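Local coordinates for Lmo0181 protein (Listeria monocytogenes serovar 1/2a, PDB 5F7V), which binds the cyclic glucan cycloalternan as the extracellular substrate-binding lipoprotein of an ABC transporter, and probably presents it for uptake, at residues 104-108 against 109-113; 157-160 against 161-165; 232-236 against 237-241. All coordinates share one frame; numbering follows the deposited sequence.

Contact 1. Residues 104-108 against 109-113; sequences STLNK and QAYDA
Asn107 has its CG trans to its own backbone N (chi1 179°). This carries the amide forward over the first turn of helix 108-112, where OD1 meets Ala110 and Gln109. Gln109 bends at chi2 (72°), and its amide folds back toward Asn107. The two amide planes end up nearly perpendicular, 85° apart. They do not bond directly. A water joins them: it accepts from Asn107 ND2 at 2.8 Å and donates to Gln109 OE1 at 2.8 Å. Asn107 is thus held at both ends of its amide. Its OD1 accepts from Ala110 N at 2.9 Å, with the donor somewhat tilted from the carbonyl plane.

The backbone continues the helix from here. Tyr111 N donates to Asn107 O at 3.0 Å, and Asp112 N donates to Lys108 O at 2.8 Å. Lys108 runs out fully extended, and its aliphatic part passes Asp112, with Lys108 CG 3.5 Å from Asp112 OD2. The charged ends do not meet: Lys108 NZ lies 4.8 Å from Asp112 OD2, and the salt bridge of Asp112 is made by OD1 with Lys115. Any attraction between Lys108 and Asp112 is therefore probably modest. Leu106 CD1 approaches the Tyr111 ring obliquely, 4.1 Å from Tyr111 CD1. Leu106 and Ala110 also rest on Val124 of strand 119-135. Ala110 and Asn107 touch Phe280 of strand 278-287, which places the start of the helix against the sheet.

Asn107 is a classic side-chain N-cap. It ends the loop after helix 92-97 and opens the short helix 108-112, which packs on strands of the periplasmic-binding-protein fold.

Contact 2. Residues 157-160 against 161-165; sequences EAAA and KKLTD
Lys161 lies along the helix beside the carbonyl of Glu157, one turn earlier. Its backbone N donates to Glu157 O at 2.9 Å. Its CG stands beside its own N (chi1 -72°), and the extended chain then runs back along the helix. Lys161 CG passes 3.2 Å from Glu157 O. The ammonium and the carboxylate do not touch, for Lys161 NZ is 4.9 Å from Glu157 OE1. One water bridges them, donating to Glu157 OE1 at 2.9 Å and accepting from Lys161 NZ at 2.9 Å. The other oxygen, Glu157 OE2, bonds to His214 ND1.

Ala160 contributes mainly its carbonyl. Thr164 OG1 donates to Ala160 O at 2.7 Å, coming in tilted from the carbonyl plane. Leu163 N adds a weak bond to the same oxygen. Thr164 OG1 stands beside its own N (chi1 -62°), which turns it back to the last turn of helix 153-163. The same hydroxyl also bonds to Gly172 N, so it ties the helix end to strand 171-174.

Ala159 gives its carbonyl to Leu163 N at 3.0 Å, through a rather bent bond (N-H...O angle 133°). Leu163 CD1 packs near Ala159 O and CB. The buried face bearing Ala159, Ala160 and Leu163 rests on Met247 and Ala246 of strand 245-251, and Phe139 covers Leu163.

The apolar face is thus buried. At the helix end the Thr164 hydroxyl gives Ala160 O a partner where the backbone offers a weak bond from Leu163 N. The Lys161-Glu157 attraction is probably softened by the intervening water and by the bond of Glu157 OE2 to His214.

Contact 3. Residues 232-236 against 237-241; sequences SGQLP and EDLFM. With GLC (alpha-D-glucopyranose), chain B.
Leu235 and Glu237 lie side by side and point the same way, toward the bound glucose unit. Leu235 CD1 sits 3.4 Å from Glu237 OE2. The carboxylate spans two neighbouring hydroxyls of the sugar: O3 donates to Glu237 OE1 at 2.7 Å, and O4 donates to Glu237 OE2 at 2.9 Å. Glu237 gets there by placing CG between its backbone N and carbonyl carbon (chi1 55°) and bending at chi2. Pro236 CD lies 3.5 Å from the same O3. These three residues form part of the glycan pocket, and Trp253 NE1 also bonds to this glucose. Pro236 and Glu237 begin helix 236-241, and Leu235 is its N-cap. Leu235 N donates to Asp238 OD2 at 2.9 Å, from above the carboxylate plane. The third helix residue accepts likewise in a capping box, but leucine lacks a side-chain acceptor for the reciprocal bond. Asp238 N returns a bond to Leu235 O, and Leu239 N adds a weak one. Gln234 runs past Asp238 with its amide plane nearly parallel to the carboxylate, 14° apart. A water accepts from Gln234 NE2 and donates to Asp238 OD2. The Gln234 side chain crosses that of Leu239 at about a right angle.

All three contacts are local and partly buried. Contact 2 lies farthest from the chain centre (about 26 Å between centres, against 16 and 18 Å) and carries exposed lysines. Contacts 1 and 3 open short helices after a loop, whereas contact 2 lies at the end of the longer helix 153-163. The helix ends are held differently: an asparagine N-cap in contact 1, a threonine hydroxyl donating to a last-turn carbonyl in contact 2, and an aspartate accepting the N-cap N-H in contact 3. Contact 1 packs on strands 119-135 and 278-287; contacts 2 and 3 share strand 245-251, and contact 3 also packs on strand 171-174, to which contact 2 is hydrogen-bonded. Contact 3 alone holds glycan-pocket residues.

Contact 1. Residues 104-108 against 109-113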
ATOM      1  N   SER A 104      11.800  -0.635 -19.965  1.00 12.47           N
ATOM      2  CA  SER A 104      12.366   0.694 -19.755  1.00 12.98           C
ATOM      3  C   SER A 104      11.326   1.812 -19.758  1.00 12.90           C
ATOM      4  O   SER A 104      11.617   2.916 -19.328  1.00 13.52           O
ATOM      5  CB  SER A 104      13.494   1.034 -20.736  1.00 13.94           C
ATOM      6  OG  SER A 104      13.026   1.346 -22.035  1.00 14.72           O
ATOM      7  N   THR A 105      10.108   1.509 -20.203  1.00 12.56           N
ATOM      8  CA  THR A 105       9.011   2.446 -20.180  1.00 12.52           C
ATOM      9  C   THR A 105       8.187   2.383 -18.915  1.00 11.66           C
ATOM     10  O   THR A 105       7.222   3.154 -18.797  1.00 11.65           O
ATOM     11  CB  THR A 105       8.061   2.217 -21.380  1.00 13.09           C
ATOM     12  OG1 THR A 105       7.424   0.939 -21.246  1.00 12.53           O
ATOM     13  CG2 THR A 105       8.785   2.345 -22.709  1.00 14.24           C
ATOM     14  N   LEU A 106       8.558   1.485 -17.997  1.00 10.89           N
ATOM     15  CA  LEU A 106       7.829   1.328 -16.745  1.00 10.27           C
ATOM     16  C   LEU A 106       8.556   1.974 -15.587  1.00  9.97           C
ATOM     17  O   LEU A 106       9.763   2.170 -15.621  1.00 10.72           O
ATOM     18  CB  LEU A 106       7.659  -0.158 -16.447  1.00 10.02           C
ATOM     19  CG  LEU A 106       7.027  -0.954 -17.589  1.00 10.58           C
ATOM     20  CD1 LEU A 106       6.749  -2.348 -17.043  1.00 10.44           C
ATOM     21  CD2 LEU A 106       5.721  -0.344 -18.033  1.00 10.81           C
ATOM     22  N   ASN A 107       7.818   2.313 -14.537  1.00  9.37           N
ATOM     23  CA  ASN A 107       8.470   2.742 -13.300  1.00  9.13           C
ATOM     24  C   ASN A 107       9.430   1.666 -12.812  1.00  9.01           C
ATOM     25  O   ASN A 107       9.064   0.512 -12.603  1.00  8.27           O
ATOM     26  CB  ASN A 107       7.414   3.026 -12.241  1.00  8.64           C
ATOM     27  CG  ASN A 107       8.014   3.461 -10.927  1.00  8.78           C
ATOM     28  OD1 ASN A 107       8.626   2.664 -10.217  1.00  8.45           O
ATOM     29  ND2 ASN A 107       7.824   4.738 -10.570  1.00  9.20           N
ATOM     30  N   LYS A 108      10.684   2.062 -12.660  1.00  9.72           N
ATOM     31  CA  LYS A 108      11.704   1.070 -12.376  1.00 10.09           C
ATOM     32  C   LYS A 108      11.635   0.423 -10.999  1.00  9.23           C
ATOM     33  O   LYS A 108      11.874  -0.778 -10.875  1.00  8.90           O
ATOM     34  CB  LYS A 108      13.065   1.701 -12.520  1.00 11.43           C
ATOM     35  CG  LYS A 108      14.145   0.634 -12.608  1.00 12.47           C
ATOM     36  CD  LYS A 108      15.461   1.185 -13.080  1.00 14.20           C
ATOM     37  CE  LYS A 108      16.587   0.214 -12.768  1.00 14.83           C
ATOM     38  NZ  LYS A 108      17.899   0.922 -12.829  1.00 16.23           N
ATOM     39  N   GLN A 109      11.289   1.229 -10.005  1.00  8.85           N
ATOM     40  CA  GLN A 109      11.127   0.694  -8.661  1.00  8.67           C
ATOM     41  C   GLN A 109       9.980  -0.312  -8.619  1.00  7.63           C
ATOM     42  O   GLN A 109      10.078  -1.340  -7.969  1.00  7.49           O
ATOM     43  CB  GLN A 109      10.880   1.824  -7.655  1.00  9.25           C
ATOM     44  CG  GLN A 109      12.107   2.678  -7.409  1.00 10.59           C
ATOM     45  CD  GLN A 109      12.424   3.551  -8.600  1.00 11.74           C
ATOM     46  OE1 GLN A 109      11.556   4.209  -9.175  1.00 13.06           O
ATOM     47  NE2 GLN A 109      13.667   3.518  -9.009  1.00 12.95           N
ATOM     48  N   ALA A 110       8.912  -0.041  -9.338  1.00  7.04           N
ATOM     49  CA  ALA A 110       7.762  -0.925  -9.345  1.00  6.61           C
ATOM     50  C   ALA A 110       8.082  -2.206 -10.093  1.00  6.71           C
ATOM     51  O   ALA A 110       7.724  -3.275  -9.642  1.00  6.26           O
ATOM     52  CB  ALA A 110       6.566  -0.212  -9.949  1.00  6.55           C
ATOM     53  N   TYR A 111       8.802  -2.088 -11.208  1.00  7.00           N
ATOM     54  CA  TYR A 111       9.195  -3.290 -11.971  1.00  7.53           C
ATOM     55  C   TYR A 111      10.148  -4.150 -11.160  1.00  7.89           C
ATOM     56  O   TYR A 111      10.010  -5.398 -11.097  1.00  7.77           O
ATOM     57  CB  TYR A 111       9.821  -2.867 -13.308  1.00  8.12           C
ATOM     58  CG  TYR A 111      10.137  -4.003 -14.242  1.00  8.47           C
ATOM     59  CD1 TYR A 111       9.135  -4.781 -14.818  1.00  8.53           C
ATOM     60  CD2 TYR A 111      11.440  -4.343 -14.539  1.00  8.99           C
ATOM     61  CE1 TYR A 111       9.409  -5.831 -15.681  1.00  8.99           C
ATOM     62  CE2 TYR A 111      11.729  -5.394 -15.401  1.00  9.42           C
ATOM     63  CZ  TYR A 111      10.707  -6.125 -15.968  1.00  9.37           C
ATOM     64  OH  TYR A 111      10.914  -7.188 -16.828  1.00 10.20           O
ATOM     65  N   ASP A 112      11.131  -3.504 -10.540  1.00  8.37           N
ATOM     66  CA  ASP A 112      12.159  -4.211  -9.771  1.00  9.33           C
ATOM     67  C   ASP A 112      11.627  -4.919  -8.522  1.00  8.81           C
ATOM     68  O   ASP A 112      12.288  -5.820  -7.985  1.00  9.39           O
ATOM     69  CB  ASP A 112      13.283  -3.263  -9.362  1.00 10.54           C
ATOM     70  CG  ASP A 112      14.147  -2.776 -10.521  1.00 11.95           C
ATOM     71  OD1 ASP A 112      14.064  -3.343 -11.640  1.00 13.06           O
ATOM     72  OD2 ASP A 112      14.892  -1.796 -10.260  1.00 13.98           O
ATOM     73  N   ALA A 113      10.458  -4.514  -8.049  1.00  8.14           N
ATOM     74  CA  ALA A 113       9.865  -5.097  -6.848  1.00  8.05           C
ATOM     75  C   ALA A 113       9.596  -6.579  -6.986  1.00  8.23           C
ATOM     76  O   ALA A 113       9.490  -7.280  -5.962  1.00  9.02           O
ATOM     77  CB  ALA A 113       8.565  -4.373  -6.515  1.00  7.65           C
TER
HETATM   78  O   HOH W   1       9.397   5.845  -8.556  1.00 18.96           O

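Contact 2. Residues 157-160 against 161-165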
ATOM      1  N   GLU A 157       0.366  17.875  14.534  1.00  5.11           N
ATOM      2  CA  GLU A 157      -0.176  17.637  15.859  1.00  5.93           C
ATOM      3  C   GLU A 157      -0.930  18.857  16.355  1.00  5.94           C
ATOM      4  O   GLU A 157      -1.994  18.703  16.960  1.00  6.20           O
ATOM      5  CB  GLU A 157       0.948  17.294  16.834  1.00  6.92           C
ATOM      6  CG  GLU A 157       1.610  15.921  16.602  1.00  7.89           C
ATOM      7  CD  GLU A 157       2.895  15.660  17.376  1.00  9.62           C
ATOM      8  OE1 GLU A 157       3.170  16.440  18.302  1.00 11.82           O
ATOM      9  OE2 GLU A 157       3.632  14.640  17.187  1.00 11.54           O
ATOM     10  N   ALA A 158      -0.416  20.047  16.149  1.00  4.28           N
ATOM     11  CA  ALA A 158      -1.096  21.247  16.610  1.00  4.41           C
ATOM     12  C   ALA A 158      -2.411  21.431  15.854  1.00  4.16           C
ATOM     13  O   ALA A 158      -3.471  21.740  16.446  1.00  4.09           O
ATOM     14  CB  ALA A 158      -0.250  22.488  16.464  1.00  4.70           C
ATOM     15  N   ALA A 159      -2.407  21.208  14.543  1.00  3.89           N
ATOM     16  CA  ALA A 159      -3.609  21.276  13.718  1.00  3.90           C
ATOM     17  C   ALA A 159      -4.602  20.266  14.199  1.00  3.87           C
ATOM     18  O   ALA A 159      -5.755  20.585  14.408  1.00  3.97           O
ATOM     19  CB  ALA A 159      -3.306  21.090  12.260  1.00  3.83           C
ATOM     20  N   ALA A 160      -4.158  19.033  14.411  1.00  3.76           N
ATOM     21  CA  ALA A 160      -5.040  17.962  14.872  1.00  3.76           C
ATOM     22  C   ALA A 160      -5.667  18.300  16.208  1.00  3.90           C
ATOM     23  O   ALA A 160      -6.848  18.006  16.423  1.00  3.99           O
ATOM     24  CB  ALA A 160      -4.288  16.651  14.991  1.00  3.65           C
ATOM     25  N   LYS A 161      -4.925  18.907  17.120  1.00  3.97           N
ATOM     26  CA  LYS A 161      -5.483  19.290  18.401  1.00  4.14           C
ATOM     27  C   LYS A 161      -6.575  20.342  18.225  1.00  4.27           C
ATOM     28  O   LYS A 161      -7.668  20.227  18.819  1.00  4.41           O
ATOM     29  CB  LYS A 161      -4.361  19.770  19.347  1.00  4.21           C
ATOM     30  CG  LYS A 161      -3.469  18.639  19.850  1.00  4.15           C
ATOM     31  CD  LYS A 161      -2.185  19.142  20.522  1.00  4.22           C
ATOM     32  CE  LYS A 161      -1.274  17.981  20.826  1.00  4.19           C
ATOM     33  NZ  LYS A 161       0.004  18.476  21.412  1.00  4.37           N
ATOM     34  N   LYS A 162      -6.364  21.357  17.401  1.00  4.27           N
ATOM     35  CA  LYS A 162      -7.375  22.380  17.193  1.00  4.42           C
ATOM     36  C   LYS A 162      -8.587  21.868  16.423  1.00  4.42           C
ATOM     37  O   LYS A 162      -9.664  22.382  16.621  1.00  4.73           O
ATOM     38  CB  LYS A 162      -6.769  23.558  16.430  1.00  4.44           C
ATOM     39  CG  LYS A 162      -5.728  24.276  17.273  1.00  4.52           C
ATOM     40  CD  LYS A 162      -5.199  25.563  16.633  1.00  4.66           C
ATOM     41  CE  LYS A 162      -4.319  25.305  15.433  1.00  4.68           C
ATOM     42  NZ  LYS A 162      -3.798  26.542  14.793  1.00  4.99           N
ATOM     43  N   LEU A 163      -8.433  20.784  15.672  1.00  4.26           N
ATOM     44  CA  LEU A 163      -9.515  20.224  14.881  1.00  4.38           C
ATOM     45  C   LEU A 163     -10.281  19.148  15.615  1.00  4.38           C
ATOM     46  O   LEU A 163     -11.298  18.693  15.100  1.00  4.69           O
ATOM     47  CB  LEU A 163      -8.983  19.680  13.551  1.00  4.35           C
ATOM     48  CG  LEU A 163      -8.548  20.771  12.562  1.00  4.52           C
ATOM     49  CD1 LEU A 163      -7.504  20.268  11.567  1.00  4.41           C
ATOM     50  CD2 LEU A 163      -9.702  21.456  11.906  1.00  4.74           C
ATOM     51  N   THR A 164      -9.818  18.729  16.773  1.00  4.34           N
ATOM     52  CA  THR A 164     -10.573  17.725  17.559  1.00  4.44           C
ATOM     53  C   THR A 164     -11.685  18.397  18.320  1.00  4.69           C
ATOM     54  O   THR A 164     -11.463  19.402  18.982  1.00  4.96           O
ATOM     55  CB  THR A 164      -9.587  17.007  18.489  1.00  4.39           C
ATOM     56  OG1 THR A 164      -8.617  16.331  17.663  1.00  4.18           O
ATOM     57  CG2 THR A 164     -10.330  15.988  19.341  1.00  4.53           C
ATOM     58  N   ASP A 165     -12.887  17.832  18.208  1.00  4.86           N
ATOM     59  CA  ASP A 165     -14.086  18.357  18.867  1.00  5.22           C
ATOM     60  C   ASP A 165     -14.789  17.157  19.472  1.00  5.26           C
ATOM     61  O   ASP A 165     -15.607  16.488  18.826  1.00  5.28           O
ATOM     62  CB  ASP A 165     -14.939  19.091  17.843  1.00  5.57           C
ATOM     63  CG  ASP A 165     -16.178  19.700  18.445  1.00  6.22           C
ATOM     64  OD1 ASP A 165     -16.407  19.654  19.689  1.00  6.65           O
ATOM     65  OD2 ASP A 165     -16.938  20.250  17.613  1.00  7.14           O
TER
HETATM   66  O   HOH W   2       2.261  16.698  21.059  1.00 18.04           O

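Contact 3. Residues 232-236 against 237-241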
ATOM      1  N   SER A 232     -14.035   0.362  16.518  0.70 11.39           N
ATOM      2  CA  SER A 232     -14.505  -1.023  16.579  0.70 12.16           C
ATOM      3  C   SER A 232     -15.646  -1.266  15.583  0.70 12.20           C
ATOM      4  O   SER A 232     -16.623  -0.511  15.521  0.70 11.95           O
ATOM      5  CB  SER A 232     -14.906  -1.383  18.019  0.70 12.81           C
ATOM      6  OG  SER A 232     -15.188  -2.772  18.166  0.70 14.14           O
ATOM      7  N   GLY A 233     -15.497  -2.289  14.748  1.00 12.39           N
ATOM      8  CA  GLY A 233     -16.543  -2.601  13.791  1.00 12.68           C
ATOM      9  C   GLY A 233     -16.497  -1.771  12.534  1.00 12.41           C
ATOM     10  O   GLY A 233     -17.319  -1.991  11.643  1.00 13.74           O
ATOM     11  N   GLN A 234     -15.550  -0.827  12.430  1.00 11.59           N
ATOM     12  CA  GLN A 234     -15.440   0.090  11.293  1.00 11.04           C
ATOM     13  C   GLN A 234     -13.990   0.243  10.842  1.00 10.29           C
ATOM     14  O   GLN A 234     -13.103  -0.388  11.406  1.00 11.35           O
ATOM     15  CB  GLN A 234     -15.999   1.459  11.693  1.00 11.43           C
ATOM     16  CG  GLN A 234     -17.377   1.404  12.333  1.00 12.09           C
ATOM     17  CD  GLN A 234     -17.939   2.793  12.324  1.00 12.35           C
ATOM     18  OE1 GLN A 234     -18.053   3.440  13.376  1.00 13.28           O
ATOM     19  NE2 GLN A 234     -18.249   3.288  11.143  1.00 11.87           N
ATOM     20  N   LEU A 235     -13.757   1.087   9.854  1.00  9.13           N
ATOM     21  CA  LEU A 235     -12.429   1.442   9.378  1.00  8.18           C
ATOM     22  C   LEU A 235     -12.310   2.944   9.386  1.00  7.44           C
ATOM     23  O   LEU A 235     -13.300   3.669   9.300  1.00  7.31           O
ATOM     24  CB  LEU A 235     -12.214   0.880   7.974  1.00  8.51           C
ATOM     25  CG  LEU A 235     -12.143  -0.651   7.908  1.00  8.90           C
ATOM     26  CD1 LEU A 235     -12.135  -1.079   6.437  1.00  9.28           C
ATOM     27  CD2 LEU A 235     -10.970  -1.253   8.667  1.00  8.94           C
ATOM     28  N   PRO A 236     -11.075   3.473   9.490  1.00  6.71           N
ATOM     29  CA  PRO A 236     -10.927   4.913   9.517  1.00  6.32           C
ATOM     30  C   PRO A 236     -11.528   5.652   8.331  1.00  6.16           C
ATOM     31  O   PRO A 236     -12.084   6.742   8.472  1.00  5.90           O
ATOM     32  CB  PRO A 236      -9.419   5.133   9.649  1.00  6.33           C
ATOM     33  CG  PRO A 236      -8.846   3.835   9.988  1.00  6.61           C
ATOM     34  CD  PRO A 236      -9.809   2.737   9.682  1.00  6.68           C
ATOM     35  N   GLU A 237     -11.431   5.075   7.136  1.00  5.93           N
ATOM     36  CA  GLU A 237     -12.015   5.731   5.969  1.00  6.18           C
ATOM     37  C   GLU A 237     -13.546   5.873   6.103  1.00  6.37           C
ATOM     38  O   GLU A 237     -14.132   6.802   5.554  1.00  6.18           O
ATOM     39  CB  GLU A 237     -11.640   4.983   4.691  1.00  6.53           C
ATOM     40  CG  GLU A 237     -11.991   3.534   4.674  1.00  6.97           C
ATOM     41  CD  GLU A 237     -10.856   2.626   5.176  1.00  7.06           C
ATOM     42  OE1 GLU A 237      -9.946   2.968   5.999  1.00  6.43           O
ATOM     43  OE2 GLU A 237     -10.874   1.468   4.662  1.00  8.14           O
ATOM     44  N   ASP A 238     -14.191   5.005   6.881  1.00  6.64           N
ATOM     45  CA  ASP A 238     -15.640   5.140   7.110  1.00  7.31           C
ATOM     46  C   ASP A 238     -15.926   6.352   7.994  1.00  6.89           C
ATOM     47  O   ASP A 238     -16.819   7.166   7.727  1.00  7.00           O
ATOM     48  CB  ASP A 238     -16.238   3.906   7.787  1.00  8.32           C
ATOM     49  CG  ASP A 238     -15.901   2.602   7.109  1.00  9.27           C
ATOM     50  OD1 ASP A 238     -15.817   2.611   5.873  1.00 11.23           O
ATOM     51  OD2 ASP A 238     -15.756   1.567   7.795  1.00 10.46           O
ATOM     52  N   LEU A 239     -15.123   6.514   9.045  1.00  6.38           N
ATOM     53  CA  LEU A 239     -15.253   7.734   9.877  1.00  6.21           C
ATOM     54  C   LEU A 239     -14.958   8.997   9.078  1.00  5.89           C
ATOM     55  O   LEU A 239     -15.589  10.049   9.170  1.00  5.80           O
ATOM     56  CB  LEU A 239     -14.387   7.660  11.118  1.00  6.20           C
ATOM     57  CG  LEU A 239     -14.974   6.876  12.305  1.00  6.73           C
ATOM     58  CD1 LEU A 239     -15.250   5.410  12.012  1.00  7.05           C
ATOM     59  CD2 LEU A 239     -14.099   7.064  13.548  1.00  6.94           C
ATOM     60  N   PHE A 240     -13.944   8.907   8.223  1.00  5.52           N
ATOM     61  CA  PHE A 240     -13.638  10.046   7.329  1.00  5.54           C
ATOM     62  C   PHE A 240     -14.806  10.409   6.414  1.00  6.08           C
ATOM     63  O   PHE A 240     -15.181  11.591   6.308  1.00  6.03           O
ATOM     64  CB  PHE A 240     -12.361   9.753   6.518  1.00  5.20           C
ATOM     65  CG  PHE A 240     -11.911  10.905   5.644  1.00  4.98           C
ATOM     66  CD1 PHE A 240     -11.225  11.974   6.217  1.00  4.85           C
ATOM     67  CD2 PHE A 240     -12.185  10.949   4.280  1.00  5.10           C
ATOM     68  CE1 PHE A 240     -10.804  13.029   5.452  1.00  4.88           C
ATOM     69  CE2 PHE A 240     -11.746  12.036   3.514  1.00  5.12           C
ATOM     70  CZ  PHE A 240     -11.058  13.057   4.105  1.00  4.96           C
ATOM     71  N   MET A 241     -15.416   9.405   5.776  1.00  6.76           N
ATOM     72  CA  MET A 241     -16.633   9.639   4.992  1.00  7.81           C
ATOM     73  C   MET A 241     -17.782  10.196   5.803  1.00  7.69           C
ATOM     74  O   MET A 241     -18.574  10.938   5.233  1.00  8.58           O
ATOM     75  CB  MET A 241     -17.055   8.331   4.320  1.00  8.87           C
ATOM     76  CG  MET A 241     -16.132   8.034   3.141  1.00  9.75           C
ATOM     77  SD  MET A 241     -16.372   9.131   1.714  1.00 12.30           S
ATOM     78  CE  MET A 241     -17.876   8.622   0.883  1.00 12.73           C
TER
HETATM   79  C1  GLC B   2      -5.253   1.553   4.544  1.00  3.33           C
HETATM   80  C2  GLC B   2      -6.169   1.936   5.693  1.00  3.64           C
HETATM   81  C3  GLC B   2      -7.198   0.873   5.986  1.00  3.99           C
HETATM   82  C4  GLC B   2      -7.906   0.419   4.722  1.00  4.06           C
HETATM   83  C5  GLC B   2      -6.897   0.006   3.670  1.00  3.76           C
HETATM   84  C6  GLC B   2      -7.649  -0.224   2.369  1.00  3.49           C
HETATM   85  O2  GLC B   2      -5.420   2.259   6.870  1.00  3.81           O
HETATM   86  O3  GLC B   2      -8.121   1.218   7.006  1.00  4.64           O
HETATM   87  O4  GLC B   2      -8.828  -0.626   5.005  1.00  5.61           O
HETATM   88  O5  GLC B   2      -6.014   1.095   3.405  1.00  3.34           O
HETATM   89  O6  GLC B   2      -6.799  -0.624   1.288  1.00  3.23           O
HETATM   90  O   HOH W   3     -18.263   1.397   9.204  1.00 14.63           O